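Local coordinates for protein glycosyl hydrolase BlGH5_18 (Bifidobacterium longum subsp. infantis, PDB 7LQX) that is a family GH5 glycoside hydrolase that probably cleaves glycosidic bonds of N-glycans in a gut bifidobacterium, at residues A[198-203]-A[225-230]; A[269-274]-A[305-310]. All blocks are in the same frame, centred on the assembly; numbering follows the deposited sequence. Where two conformers were deposited one is given.

Interaction 1: residues A[198-203]-A[225-230]; sequences KHVALH and LGDMTT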
# COMPACT_ATOMS: atom_id res chain seq x y z
N LYS A 198 -33.70 2.09 2.33
CA LYS A 198 -33.44 2.99 1.22
C LYS A 198 -32.39 2.50 0.24
O LYS A 198 -32.44 2.89 -0.93
CB LYS A 198 -32.97 4.36 1.74
CG LYS A 198 -33.98 5.08 2.61
CD LYS A 198 -33.37 6.34 3.20
CE LYS A 198 -34.37 7.15 3.99
NZ LYS A 198 -33.85 8.53 4.26
N HIS A 199 -31.46 1.65 0.68
CA HIS A 199 -30.33 1.22 -0.13
C HIS A 199 -29.98 -0.21 0.21
O HIS A 199 -30.19 -0.66 1.34
CB HIS A 199 -29.11 2.11 0.14
CG HIS A 199 -29.35 3.55 -0.15
ND1 HIS A 199 -29.53 4.50 0.84
CD2 HIS A 199 -29.44 4.22 -1.33
CE1 HIS A 199 -29.75 5.68 0.28
NE2 HIS A 199 -29.69 5.53 -1.03
N VAL A 200 -29.45 -0.94 -0.76
CA VAL A 200 -29.01 -2.30 -0.48
C VAL A 200 -27.68 -2.28 0.26
O VAL A 200 -26.84 -1.38 0.09
CB VAL A 200 -28.94 -3.19 -1.74
CG1 VAL A 200 -30.33 -3.35 -2.36
CG2 VAL A 200 -27.92 -2.68 -2.74
N ALA A 201 -27.50 -3.30 1.09
CA ALA A 201 -26.25 -3.60 1.78
C ALA A 201 -25.91 -5.04 1.46
O ALA A 201 -26.70 -5.94 1.73
CB ALA A 201 -26.40 -3.41 3.29
N LEU A 202 -24.72 -5.25 0.89
CA LEU A 202 -24.31 -6.53 0.36
C LEU A 202 -22.89 -6.85 0.82
O LEU A 202 -22.12 -5.97 1.20
CB LEU A 202 -24.26 -6.51 -1.18
CG LEU A 202 -25.50 -5.94 -1.86
CD1 LEU A 202 -25.29 -5.70 -3.33
CD2 LEU A 202 -26.68 -6.87 -1.67
N HIS A 203 -22.54 -8.13 0.73
CA HIS A 203 -21.15 -8.55 0.87
C HIS A 203 -20.80 -9.49 -0.27
O HIS A 203 -21.69 -10.09 -0.90
CB HIS A 203 -20.84 -9.15 2.25
CG HIS A 203 -21.57 -10.42 2.54
ND1 HIS A 203 -20.97 -11.66 2.42
CD2 HIS A 203 -22.84 -10.65 2.92
CE1 HIS A 203 -21.85 -12.59 2.72
NE2 HIS A 203 -22.99 -12.01 3.02
N LEU A 225 -27.00 -13.08 4.74
CA LEU A 225 -26.62 -11.76 5.23
C LEU A 225 -26.52 -10.81 4.06
O LEU A 225 -26.03 -11.18 2.98
CB LEU A 225 -25.30 -11.83 5.99
CG LEU A 225 -25.38 -12.68 7.26
CD1 LEU A 225 -24.01 -12.72 7.95
CD2 LEU A 225 -26.45 -12.21 8.24
N GLY A 226 -26.97 -9.58 4.26
CA GLY A 226 -27.10 -8.63 3.17
C GLY A 226 -28.36 -8.91 2.37
O GLY A 226 -29.03 -9.92 2.56
N ASP A 227 -28.68 -8.00 1.45
CA ASP A 227 -29.98 -8.04 0.78
C ASP A 227 -30.05 -8.97 -0.41
O ASP A 227 -31.16 -9.37 -0.79
CB ASP A 227 -30.36 -6.63 0.34
CG ASP A 227 -30.65 -5.72 1.50
OD1 ASP A 227 -31.46 -6.11 2.37
OD2 ASP A 227 -30.10 -4.61 1.56
N MSE A 228 -28.93 -9.32 -1.02
CA MSE A 228 -28.93 -10.21 -2.17
C MSE A 228 -27.69 -11.07 -2.12
O MSE A 228 -26.64 -10.62 -1.66
CB MSE A 228 -28.88 -9.43 -3.49
CG MSE A 228 -30.00 -8.45 -3.68
SE MSE A 228 -30.10 -7.73 -5.47
CE MSE A 228 -28.72 -6.43 -5.35
N THR A 229 -27.76 -12.28 -2.66
CA THR A 229 -26.56 -13.08 -2.83
C THR A 229 -25.77 -12.50 -3.99
O THR A 229 -26.32 -12.29 -5.07
CB THR A 229 -26.93 -14.51 -3.18
OG1 THR A 229 -27.76 -15.04 -2.13
CG2 THR A 229 -25.68 -15.36 -3.34
N THR A 230 -24.48 -12.28 -3.79
CA THR A 230 -23.60 -11.90 -4.88
C THR A 230 -22.80 -13.12 -5.31
O THR A 230 -22.33 -13.89 -4.46
CB THR A 230 -22.66 -10.77 -4.49
OG1 THR A 230 -21.78 -11.20 -3.45
CG2 THR A 230 -23.43 -9.54 -4.02
O HOH W 1 -23.46 -12.66 -0.98
O HOH W 2 -25.00 -9.92 0.52
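Ala-201 and Asp-227 pair across the seam that closes the (beta/alpha)8 barrel, where strand 200-202 meets the lead-in to strand 229-233. Ala-201 N donates to the carboxylate oxygen Asp-227 OD2 over 2.9 Å, reaching it on the anti side, and Asp-227 N returns a bond to Ala-201 O at 2.9 Å. The side chain thus substitutes for a backbone acceptor. With CG anti to its own carbonyl carbon (chi1 -69°), the carboxylate comes back to Ala-201 while Asp-227 OD1 salt-bridges Arg-196. An asparagine here would probably lose that salt bridge, leaving Arg-196 without its charged mate. Gly-226 lies so near Ala-201 O that a CB would clash. Inside the seam, Leu-202 CD2 packs on Met-228 CB (selenomethionine) at 3.8 Å, over the buried Met-228 N, which has no hydrogen-bond partner. Farther along, Thr-230 OG1 donates to His-203 O at 2.8 Å. Water 1 links His-203 O to Thr-230 N, and water 2 ties His-203 N to Leu-225 O and Met-228 O. The His-203 ring is held by Glu-205 at ND1 and Gln-221 O at NE2. Side-chain and water bonds therefore do much of the work that direct strand pairing would do.

Interaction 2: residues A[269-274]-A[305-310]; sequences DRPVWL and NLWGVT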
# COMPACT_ATOMS: atom_id res chain seq x y z
N ASP A 269 -37.41 -16.08 -1.93
CA ASP A 269 -37.48 -14.99 -2.89
C ASP A 269 -36.20 -14.15 -2.93
O ASP A 269 -36.17 -13.14 -3.62
CB ASP A 269 -38.71 -14.12 -2.60
CG ASP A 269 -39.99 -14.91 -2.65
OD1 ASP A 269 -40.17 -15.68 -3.61
OD2 ASP A 269 -40.81 -14.78 -1.71
N ARG A 270 -35.15 -14.57 -2.23
CA ARG A 270 -33.93 -13.77 -2.18
C ARG A 270 -33.36 -13.57 -3.58
O ARG A 270 -33.18 -14.55 -4.32
CB ARG A 270 -32.90 -14.46 -1.31
CG ARG A 270 -31.59 -13.69 -1.23
CD ARG A 270 -30.64 -14.42 -0.33
NE ARG A 270 -29.31 -13.83 -0.17
CZ ARG A 270 -28.98 -12.92 0.74
NH1 ARG A 270 -29.91 -12.41 1.54
NH2 ARG A 270 -27.72 -12.50 0.83
N PRO A 271 -33.06 -12.34 -3.99
CA PRO A 271 -32.44 -12.13 -5.30
C PRO A 271 -31.01 -12.65 -5.33
O PRO A 271 -30.27 -12.56 -4.35
CB PRO A 271 -32.47 -10.61 -5.49
CG PRO A 271 -33.50 -10.11 -4.49
CD PRO A 271 -33.37 -11.06 -3.33
N VAL A 272 -30.63 -13.17 -6.49
CA VAL A 272 -29.26 -13.56 -6.80
C VAL A 272 -28.71 -12.57 -7.81
O VAL A 272 -29.23 -12.45 -8.92
CB VAL A 272 -29.20 -14.99 -7.36
CG1 VAL A 272 -27.76 -15.33 -7.72
CG2 VAL A 272 -29.74 -15.99 -6.36
N TRP A 273 -27.64 -11.87 -7.45
CA TRP A 273 -26.97 -10.95 -8.36
C TRP A 273 -25.71 -11.63 -8.88
O TRP A 273 -24.78 -11.90 -8.12
CB TRP A 273 -26.62 -9.66 -7.60
CG TRP A 273 -26.01 -8.60 -8.47
CD1 TRP A 273 -25.88 -8.62 -9.82
CD2 TRP A 273 -25.46 -7.35 -8.03
NE1 TRP A 273 -25.26 -7.48 -10.26
CE2 TRP A 273 -25.01 -6.67 -9.19
CE3 TRP A 273 -25.31 -6.73 -6.79
CZ2 TRP A 273 -24.41 -5.41 -9.13
CZ3 TRP A 273 -24.73 -5.48 -6.73
CH2 TRP A 273 -24.28 -4.84 -7.89
N LEU A 274 -25.70 -11.93 -10.18
CA LEU A 274 -24.47 -12.32 -10.88
C LEU A 274 -23.66 -11.04 -11.03
O LEU A 274 -23.69 -10.35 -12.05
CB LEU A 274 -24.83 -12.93 -12.22
CG LEU A 274 -23.69 -13.59 -12.98
CD1 LEU A 274 -22.90 -14.55 -12.13
CD2 LEU A 274 -24.28 -14.31 -14.19
N ASN A 305 -34.52 -16.78 -9.58
CA ASN A 305 -34.13 -15.74 -8.65
C ASN A 305 -33.06 -14.81 -9.21
O ASN A 305 -32.58 -13.93 -8.49
CB ASN A 305 -33.61 -16.35 -7.35
CG ASN A 305 -34.69 -17.06 -6.57
OD1 ASN A 305 -35.28 -18.03 -7.04
ND2 ASN A 305 -34.96 -16.59 -5.36
N LEU A 306 -32.68 -14.97 -10.48
CA LEU A 306 -31.64 -14.11 -11.04
C LEU A 306 -32.14 -12.68 -11.16
O LEU A 306 -33.08 -12.40 -11.91
CB LEU A 306 -31.18 -14.64 -12.39
CG LEU A 306 -29.98 -13.87 -12.97
CD1 LEU A 306 -28.75 -13.98 -12.08
CD2 LEU A 306 -29.66 -14.33 -14.38
N TRP A 307 -31.48 -11.77 -10.45
CA TRP A 307 -31.89 -10.37 -10.37
C TRP A 307 -31.17 -9.50 -11.38
O TRP A 307 -31.72 -8.50 -11.84
CB TRP A 307 -31.57 -9.88 -8.95
CG TRP A 307 -31.70 -8.42 -8.69
CD1 TRP A 307 -32.80 -7.78 -8.20
CD2 TRP A 307 -30.69 -7.42 -8.83
NE1 TRP A 307 -32.54 -6.44 -8.05
CE2 TRP A 307 -31.25 -6.19 -8.43
CE3 TRP A 307 -29.36 -7.44 -9.26
CZ2 TRP A 307 -30.53 -5.00 -8.45
CZ3 TRP A 307 -28.66 -6.26 -9.28
CH2 TRP A 307 -29.24 -5.06 -8.88
N GLY A 308 -29.94 -9.85 -11.73
CA GLY A 308 -29.16 -9.02 -12.63
C GLY A 308 -27.85 -9.68 -12.98
O GLY A 308 -27.39 -10.60 -12.30
N VAL A 309 -27.26 -9.18 -14.07
CA VAL A 309 -25.98 -9.65 -14.59
C VAL A 309 -25.10 -8.43 -14.79
O VAL A 309 -25.51 -7.48 -15.46
CB VAL A 309 -26.14 -10.41 -15.92
CG1 VAL A 309 -24.77 -10.84 -16.45
CG2 VAL A 309 -27.09 -11.59 -15.76
N THR A 310 -23.90 -8.46 -14.23
CA THR A 310 -22.95 -7.35 -14.31
C THR A 310 -21.65 -7.89 -14.87
O THR A 310 -20.94 -8.64 -14.20
CB THR A 310 -22.79 -6.71 -12.94
OG1 THR A 310 -24.10 -6.41 -12.43
CG2 THR A 310 -21.96 -5.45 -13.01
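Val-272 and Leu-306 start a parallel pairing of neighbouring barrel strands 272-274 and 306-310, whose axes run 16° apart, and the helix 289-300 crossover joins these strands. Val-272 N donates to Asn-305 O (2.9 Å), and Val-272 O accepts from Trp-307 N (2.8 Å). Trp-307 and Gly-308 then stand opposite the single residue Trp-273, a beta bulge, before pairing resumes: Leu-274 N reaches Gly-308 O, and Leu-274 O takes Thr-310 N at 2.9 Å. At the strand entrance the amide Asn-305 ND2 donates to Arg-270 O (2.9 Å), coming from above the carbonyl plane, and also to Pro-268 O. At the other end the indole Trp-273 NE1 donates a hydrogen bond to Thr-310 OG1 at 2.7 Å, almost in the ring plane; that hydroxyl is also hydrogen-bonded to His-62 NE2. Extending CG away from its backbone N (chi1 -176°) carries the Trp-273 ring alongside Trp-307. The CZ3 edge of Trp-307 sits over one Trp-273 face in an edge-to-face stack, planes at 64°, while Pro-271 CB packs on Trp-307 CB at 3.6 Å. One face of the indole is thus covered and its N-H engaged, which fixes the rotation of Trp-273 inside the barrel.

Interactions 1 and 2 lie about 11 Å apart between centres and meet through neighbouring strands 229-233 and 272-277, so together they span the fifth to eighth barrel strands. Thr-229 O probably accepts from Trp-273 N at 2.8 Å, joining the two strands. Arg-270 crosses between the contacts: its NE probably bonds Thr-229 OG1 (2.8 Å), while NH1 and NH2 hold Gly-226 O and Leu-225 O, securing the lead-in of interaction 1. Met-228 SE packs 3.4 Å from Trp-307 CD2. As in other GH5 enzymes, the active site probably lies at the C-terminal strand ends, with strand 272-277 carrying the nucleophile; interaction 1 takes in strand 200-202 and the start of strand 229-233, interaction 2 the first half of strand 272-277 and most of strand 306-312.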